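Local coordinates for protein ribose-5-phosphate isomerase RpiB (Thermotoga maritima, PDB 1O1X) that probably interconverts ribose 5-phosphate and ribulose 5-phosphate, as a tetrameric isomerase of the LacAB/RpiB family, at residues E28-K31 with N32-G36; R121-A125 with E126-W130; K60-Q63 with S64-N68. All blocks are in the same frame, centred on the assembly; numbering follows the deposited sequence. Where two conformers were deposited one is given.

Contact 1 of 3, residues E28-K31 with N32-G36; sequences EKVK and NYLLG
Four successive i-to-i+4 hydrogen bonds, from N32 N to E28 O, Y33 N to K29 O, L34 N to V30 O and L35 N to K31 O, hold residues 28-31 and 32-36 in one continuous helix. The last of them, L35 N to K31 O, measures 2.9 Å. On one side of the helix V30 and L34 lie side by side and point the same way. V30 CG1 meets L34 CD1 at 4.1 Å, and L34 CG lies 3.3 Å from V30 O. Both side chains are buried against V132 of helix 125-137, and L34 also reaches V41. K31 and L35 form a second matched pair. K31 CG stands anti to the backbone N (chi1 176°), which carries the aliphatic chain alongside L35, with K31 CG 3.9 Å from L35 CD1. The chain then bends at chi3 (77°). Its ammonium group makes its main salt bridge to D43 in the next strand, while K31 NZ and E28 OE2 form a long ion pair at 3.6 Å. The positive charge thus lies close to two acidic groups and probably eases the repulsion between E28 and D43. E28 and N32 are joined less directly. One water donates to E28 OE1 at 3.0 Å and accepts from N32 ND2 at 3.0 Å, bridging one helical turn. The Y33 ring stacks on F129 of helix 125-137, and its hydroxyl bonds to D133. The helix is therefore amphipathic, with E28, K31 and N32 forming a polar side and a V30-L34 ridge against the neighbouring helix. It is the connecting helix of a beta-alpha-beta unit, between parallel strands 14-18 and 40-43 of the Rossmann-like alpha/beta fold.

Contact 2 of 3, residues R121-A125 with E126-W130; sequences RLIGA and ELAFW
I123, just before helix 125-137, packs on L127 and A128 of its first turn, and the two branches of its side chain divide the work. I123 CB lies 4.2 Å from L127 CD2. The I123 CG2 branch comes closer to the same methyl, at 3.9 Å, with the two side chains crossing at about a right angle. CG1 is placed between the backbone N and the carbonyl carbon (chi1 63°), and leads on to CD1. That tip, I123 CD1, meets A128 CB at 3.7 Å. G124 is the N-cap residue, and its O accepts from A128 N at 2.9 Å. A125 O accepts from F129 N at 2.9 Å and also lies over one face of the F129 ring, 3.2 Å above its plane and toward the rim. F129 CZ reaches A125 CB at 4.2 Å. A leucine in place of F129 would probably leave A125 O without its flat cover and open a gap beside A125 CB. The side-chain contacts are apolar, and the polar links described are backbone bonds of the first turn. Together they hold the loop to the helix start, shortly after R121, which is predicted to bind D-ribulose 5-phosphate.

Contact 3 of 3, residues K60-Q63 with S64-N68; sequences KVVQ and SILSN
V62 CG1 is anti to the backbone N (chi1 164°) and L66 CG is anti to the carbonyl carbon (chi1 -64°), which sets the two side chains side by side, pointing the same way. They belong to the last turns of helix 54-66, which closes in a Schellman motif with N68 at positive phi. V62 CG1 and L66 CD1 meet at 3.7 Å, and V62 also packs on Y90. One residue earlier, V61 CG1 and I65 CG1 form a looser pair at 4.4 Å. V61 packs on A18 and S64 on A16, both in strand 14-18, while I65 touches I93. At the helix end, Q63 O accepts from S67 N at 2.9 Å. The side chain of Q63 bends at chi2, which places NE2 near S67, and a water links Q63 NE2 to S67 OG. Q63 and S67 were each modelled in two conformers, so this side-chain link is doubtful and may hold for one arrangement alone. The backbone just before is firmer: L66 N bonds to V62 O at 2.9 Å, nearly straight, with an N-H...O angle of 174°.

Along the chain, contact 1 comes first, on helix 24-36, then contact 3 on helix 54-66, and last contact 2, where the loop after strand 115-117 enters helix 125-137. All belong to one alpha/beta domain built round a five-stranded parallel sheet. Contacts 1 and 2 have centres about 12 Å apart and touch where F129 CE1 packs on Y33 CB at 3.7 Å. The centre of contact 3 is about 20 Å from that of contact 1 and about 24 Å from that of contact 2, across the chain's centre from the latter. Contacts 1 and 2 thus lie on a helix pair that reaches neighbouring subunits, contact 1 by a weak K29 ion pair to E25 of the second subunit. No other chain meets contact 3.

Contact 1 of 3, residues E28-K31 with N32-G36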
loop_
_atom_site.group_PDB
_atom_site.type_symbol
_atom_site.label_atom_id
_atom_site.label_comp_id
_atom_site.label_asym_id
_atom_site.label_seq_id
_atom_site.Cartn_x
_atom_site.Cartn_y
_atom_site.Cartn_z
ATOM N N GLU A 28 17.425 6.895 -10.975
ATOM C CA GLU A 28 17.735 7.086 -12.372
ATOM C C GLU A 28 16.489 7.165 -13.259
ATOM O O GLU A 28 16.397 8.030 -14.137
ATOM C CB GLU A 28 18.657 5.957 -12.841
ATOM C CG GLU A 28 20.060 6.012 -12.213
ATOM C CD GLU A 28 20.850 7.224 -12.695
ATOM O OE1 GLU A 28 21.172 7.266 -13.899
ATOM O OE2 GLU A 28 21.109 8.152 -11.882
ATOM N N LYS A 29 15.525 6.267 -13.035
ATOM C CA LYS A 29 14.285 6.287 -13.795
ATOM C C LYS A 29 13.474 7.559 -13.542
ATOM O O LYS A 29 12.967 8.155 -14.461
ATOM C CB LYS A 29 13.470 5.045 -13.473
ATOM C CG LYS A 29 14.111 3.783 -14.036
ATOM C CD LYS A 29 13.367 2.556 -13.616
ATOM C CE LYS A 29 13.883 1.340 -14.393
ATOM N NZ LYS A 29 13.413 0.086 -13.733
ATOM N N VAL A 30 13.408 7.995 -12.309
ATOM C CA VAL A 30 12.695 9.218 -11.942
ATOM C C VAL A 30 13.373 10.449 -12.535
ATOM O O VAL A 30 12.729 11.341 -13.088
ATOM C CB VAL A 30 12.531 9.332 -10.421
ATOM C CG1 VAL A 30 12.064 10.708 -10.028
ATOM C CG2 VAL A 30 11.511 8.271 -9.921
ATOM N N LYS A 31 14.686 10.499 -12.427
ATOM C CA LYS A 31 15.464 11.553 -13.062
ATOM C C LYS A 31 15.202 11.639 -14.545
ATOM O O LYS A 31 14.906 12.712 -15.042
ATOM C CB LYS A 31 16.932 11.347 -12.828
ATOM C CG LYS A 31 17.802 12.362 -13.544
ATOM C CD LYS A 31 19.235 12.221 -13.149
ATOM C CE LYS A 31 19.899 11.069 -13.796
ATOM N NZ LYS A 31 21.341 11.340 -13.577
ATOM N N ASN A 32 15.277 10.510 -15.239
ATOM C CA ASN A 32 15.060 10.497 -16.682
ATOM C C ASN A 32 13.640 10.851 -17.075
ATOM O O ASN A 32 13.415 11.472 -18.081
ATOM C CB ASN A 32 15.464 9.156 -17.233
ATOM C CG ASN A 32 16.965 8.921 -17.145
ATOM O OD1 ASN A 32 17.747 9.861 -17.010
ATOM N ND2 ASN A 32 17.368 7.650 -17.181
ATOM N N TYR A 33 12.685 10.482 -16.253
ATOM C CA TYR A 33 11.288 10.847 -16.456
ATOM C C TYR A 33 11.129 12.357 -16.412
ATOM O O TYR A 33 10.519 12.958 -17.312
ATOM C CB TYR A 33 10.394 10.158 -15.423
ATOM C CG TYR A 33 8.934 10.563 -15.470
ATOM C CD1 TYR A 33 8.118 10.152 -16.515
ATOM C CD2 TYR A 33 8.368 11.343 -14.456
ATOM C CE1 TYR A 33 6.774 10.507 -16.562
ATOM C CE2 TYR A 33 7.013 11.716 -14.494
ATOM C CZ TYR A 33 6.235 11.283 -15.551
ATOM O OH TYR A 33 4.917 11.604 -15.639
ATOM N N LEU A 34 11.730 12.976 -15.404
ATOM C CA LEU A 34 11.703 14.420 -15.259
ATOM C C LEU A 34 12.410 15.122 -16.402
ATOM O O LEU A 34 11.873 16.097 -16.972
ATOM C CB LEU A 34 12.299 14.838 -13.901
ATOM C CG LEU A 34 11.451 14.357 -12.726
ATOM C CD1 LEU A 34 12.212 14.556 -11.439
ATOM C CD2 LEU A 34 10.099 15.080 -12.665
ATOM N N LEU A 35 13.610 14.650 -16.735
ATOM C CA LEU A 35 14.376 15.221 -17.836
ATOM C C LEU A 35 13.588 15.177 -19.152
ATOM O O LEU A 35 13.632 16.112 -19.942
ATOM C CB LEU A 35 15.743 14.538 -17.988
ATOM C CG LEU A 35 16.760 14.763 -16.878
ATOM C CD1 LEU A 35 18.023 13.932 -17.112
ATOM C CD2 LEU A 35 17.163 16.240 -16.752
ATOM N N GLY A 36 12.863 14.093 -19.378
ATOM C CA GLY A 36 12.026 13.926 -20.561
ATOM C C GLY A 36 10.859 14.906 -20.642
ATOM O O GLY A 36 10.325 15.142 -21.681
HETATM O O HOH W 1 20.044 6.552 -16.574
#

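Contact 2 of 3, residues R121-A125 with E126-W130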
loop_
_atom_site.group_PDB
_atom_site.type_symbol
_atom_site.label_atom_id
_atom_site.label_comp_id
_atom_site.label_asym_id
_atom_site.label_seq_id
_atom_site.Cartn_x
_atom_site.Cartn_y
_atom_site.Cartn_z
ATOM N N ARG A 121 12.984 0.235 -3.364
ATOM C CA ARG A 121 12.773 -1.199 -3.510
ATOM C C ARG A 121 11.338 -1.655 -3.364
ATOM O O ARG A 121 11.067 -2.836 -3.538
ATOM C CB ARG A 121 13.567 -1.948 -2.447
ATOM C CG ARG A 121 15.024 -1.697 -2.470
ATOM C CD ARG A 121 15.702 -2.042 -3.737
ATOM N NE ARG A 121 17.017 -2.582 -3.422
ATOM C CZ ARG A 121 17.890 -2.955 -4.323
ATOM N NH1 ARG A 121 17.597 -2.856 -5.629
ATOM N NH2 ARG A 121 19.066 -3.435 -3.913
ATOM N N LEU A 122 10.444 -0.762 -2.961
ATOM C CA LEU A 122 9.096 -1.126 -2.616
ATOM C C LEU A 122 8.089 -0.802 -3.730
ATOM O O LEU A 122 7.133 -1.546 -3.901
ATOM C CB LEU A 122 8.649 -0.452 -1.337
ATOM C CG LEU A 122 9.438 -0.738 -0.056
ATOM C CD1 LEU A 122 8.740 -0.017 1.071
ATOM C CD2 LEU A 122 9.614 -2.189 0.245
ATOM N N ILE A 123 8.277 0.308 -4.453
ATOM C CA ILE A 123 7.334 0.700 -5.479
ATOM C C ILE A 123 7.897 0.564 -6.885
ATOM O O ILE A 123 9.099 0.609 -7.126
ATOM C CB ILE A 123 6.754 2.138 -5.304
ATOM C CG1 ILE A 123 7.845 3.199 -5.397
ATOM C CG2 ILE A 123 5.917 2.238 -4.014
ATOM C CD1 ILE A 123 7.199 4.640 -5.463
ATOM N N GLY A 124 6.965 0.443 -7.807
ATOM C CA GLY A 124 7.246 0.406 -9.222
ATOM C C GLY A 124 7.467 1.792 -9.762
ATOM O O GLY A 124 6.966 2.780 -9.247
ATOM N N ALA A 125 8.221 1.852 -10.829
ATOM C CA ALA A 125 8.545 3.083 -11.478
ATOM C C ALA A 125 7.327 3.856 -11.949
ATOM O O ALA A 125 7.249 5.062 -11.736
ATOM C CB ALA A 125 9.446 2.784 -12.611
ATOM N N GLU A 126 6.360 3.206 -12.576
ATOM C CA GLU A 126 5.217 3.955 -13.086
ATOM C C GLU A 126 4.385 4.547 -11.915
ATOM O O GLU A 126 3.928 5.694 -11.981
ATOM C CB GLU A 126 4.358 3.104 -14.017
ATOM C CG GLU A 126 2.941 3.636 -14.229
ATOM C CD GLU A 126 2.636 4.197 -15.615
ATOM O OE1 GLU A 126 3.091 5.337 -15.911
ATOM O OE2 GLU A 126 1.850 3.531 -16.370
ATOM N N LEU A 127 4.254 3.806 -10.823
ATOM C CA LEU A 127 3.626 4.383 -9.629
ATOM C C LEU A 127 4.403 5.573 -9.089
ATOM O O LEU A 127 3.804 6.592 -8.690
ATOM C CB LEU A 127 3.433 3.330 -8.548
ATOM C CG LEU A 127 2.816 3.775 -7.219
ATOM C CD1 LEU A 127 1.442 4.339 -7.473
ATOM C CD2 LEU A 127 2.721 2.610 -6.231
ATOM N N ALA A 128 5.725 5.439 -9.012
ATOM C CA ALA A 128 6.612 6.549 -8.608
ATOM C C ALA A 128 6.379 7.786 -9.476
ATOM O O ALA A 128 6.331 8.883 -8.979
ATOM C CB ALA A 128 8.079 6.120 -8.722
ATOM N N PHE A 129 6.267 7.605 -10.782
ATOM C CA PHE A 129 6.017 8.724 -11.699
ATOM C C PHE A 129 4.688 9.446 -11.391
ATOM O O PHE A 129 4.644 10.687 -11.403
ATOM C CB PHE A 129 6.016 8.288 -13.187
ATOM C CG PHE A 129 7.310 7.647 -13.683
ATOM C CD1 PHE A 129 8.536 7.772 -13.002
ATOM C CD2 PHE A 129 7.282 6.906 -14.864
ATOM C CE1 PHE A 129 9.670 7.144 -13.480
ATOM C CE2 PHE A 129 8.435 6.287 -15.358
ATOM C CZ PHE A 129 9.607 6.402 -14.681
ATOM N N TRP A 130 3.623 8.684 -11.108
ATOM C CA TRP A 130 2.361 9.273 -10.712
ATOM C C TRP A 130 2.472 10.043 -9.405
ATOM O O TRP A 130 1.843 11.107 -9.257
ATOM C CB TRP A 130 1.233 8.249 -10.522
ATOM C CG TRP A 130 0.943 7.392 -11.692
ATOM C CD1 TRP A 130 1.245 7.625 -12.996
ATOM C CD2 TRP A 130 0.284 6.115 -11.645
ATOM N NE1 TRP A 130 0.860 6.538 -13.753
ATOM C CE2 TRP A 130 0.282 5.598 -12.943
ATOM C CE3 TRP A 130 -0.236 5.339 -10.616
ATOM C CZ2 TRP A 130 -0.260 4.341 -13.250
ATOM C CZ3 TRP A 130 -0.796 4.105 -10.914
ATOM C CH2 TRP A 130 -0.789 3.614 -12.218
#

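Contact 3 of 3, residues K60-Q63 with S64-N68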
loop_
_atom_site.group_PDB
_atom_site.type_symbol
_atom_site.label_atom_id
_atom_site.label_comp_id
_atom_site.label_asym_id
_atom_site.label_seq_id
_atom_site.Cartn_x
_atom_site.Cartn_y
_atom_site.Cartn_z
ATOM N N LYS A 60 22.810 16.705 1.053
ATOM C CA LYS A 60 23.057 17.434 -0.202
ATOM C C LYS A 60 21.754 18.059 -0.771
ATOM O O LYS A 60 21.748 19.183 -1.249
ATOM C CB LYS A 60 23.691 16.521 -1.255
ATOM C CG LYS A 60 25.019 15.880 -0.845
ATOM C CD LYS A 60 25.528 14.903 -1.875
ATOM C CE LYS A 60 26.902 14.261 -1.487
ATOM N NZ LYS A 60 27.877 15.315 -1.085
ATOM N N VAL A 61 20.676 17.303 -0.759
ATOM C CA VAL A 61 19.370 17.802 -1.220
ATOM C C VAL A 61 18.818 18.866 -0.249
ATOM O O VAL A 61 18.328 19.921 -0.668
ATOM C CB VAL A 61 18.352 16.664 -1.453
ATOM C CG1 VAL A 61 16.932 17.201 -1.682
ATOM C CG2 VAL A 61 18.758 15.810 -2.642
ATOM N N VAL A 62 18.941 18.599 1.037
ATOM C CA VAL A 62 18.572 19.554 2.064
ATOM C C VAL A 62 19.263 20.878 1.865
ATOM O O VAL A 62 18.616 21.936 1.934
ATOM C CB VAL A 62 18.837 19.009 3.450
ATOM C CG1 VAL A 62 18.821 20.109 4.490
ATOM C CG2 VAL A 62 17.794 17.879 3.785
ATOM N N GLN A 63 20.560 20.851 1.652
ATOM C CA GLN A 63 21.302 22.090 1.511
ATOM C C GLN A 63 20.773 22.879 0.295
ATOM O O GLN A 63 20.652 24.088 0.311
ATOM C CB GLN A 63 22.791 21.762 1.373
ATOM C CG GLN A 63 23.669 22.854 0.787
ATOM C CD GLN A 63 23.767 24.037 1.684
ATOM O OE1 GLN A 63 23.628 23.907 2.914
ATOM N NE2 GLN A 63 24.001 25.212 1.087
ATOM N N SER A 64 20.468 22.159 -0.760
ATOM C CA SER A 64 19.976 22.771 -1.973
ATOM C C SER A 64 18.587 23.433 -1.766
ATOM O O SER A 64 18.339 24.549 -2.246
ATOM C CB SER A 64 20.001 21.727 -3.089
ATOM O OG SER A 64 19.618 22.342 -4.281
ATOM N N ILE A 65 17.712 22.791 -0.991
ATOM C CA ILE A 65 16.408 23.357 -0.668
ATOM C C ILE A 65 16.548 24.565 0.267
ATOM O O ILE A 65 15.960 25.629 0.021
ATOM C CB ILE A 65 15.495 22.300 -0.036
ATOM C CG1 ILE A 65 15.124 21.187 -1.022
ATOM C CG2 ILE A 65 14.253 22.925 0.559
ATOM C CD1 ILE A 65 14.515 21.665 -2.347
ATOM N N LEU A 66 17.332 24.426 1.333
ATOM C CA LEU A 66 17.513 25.517 2.293
ATOM C C LEU A 66 18.207 26.735 1.696
ATOM O O LEU A 66 17.952 27.858 2.128
ATOM C CB LEU A 66 18.282 25.046 3.540
ATOM C CG LEU A 66 17.560 23.990 4.366
ATOM C CD1 LEU A 66 18.411 23.650 5.564
ATOM C CD2 LEU A 66 16.183 24.447 4.830
ATOM N N SER A 67 19.061 26.528 0.716
ATOM C CA SER A 67 19.748 27.637 0.018
ATOM C C SER A 67 18.903 28.254 -1.131
ATOM O O SER A 67 19.377 29.104 -1.856
ATOM C CB SER A 67 21.093 27.171 -0.530
ATOM O OG SER A 67 20.897 26.267 -1.579
ATOM N N ASN A 68 17.674 27.785 -1.309
ATOM C CA ASN A 68 16.807 28.160 -2.415
ATOM C C ASN A 68 17.454 27.917 -3.785
ATOM O O ASN A 68 17.261 28.703 -4.694
ATOM C CB ASN A 68 16.358 29.628 -2.287
ATOM C CG ASN A 68 15.258 29.992 -3.287
ATOM O OD1 ASN A 68 14.354 29.183 -3.593
ATOM N ND2 ASN A 68 15.338 31.207 -3.812
HETATM O O HOH W 2 23.589 25.545 -1.735
#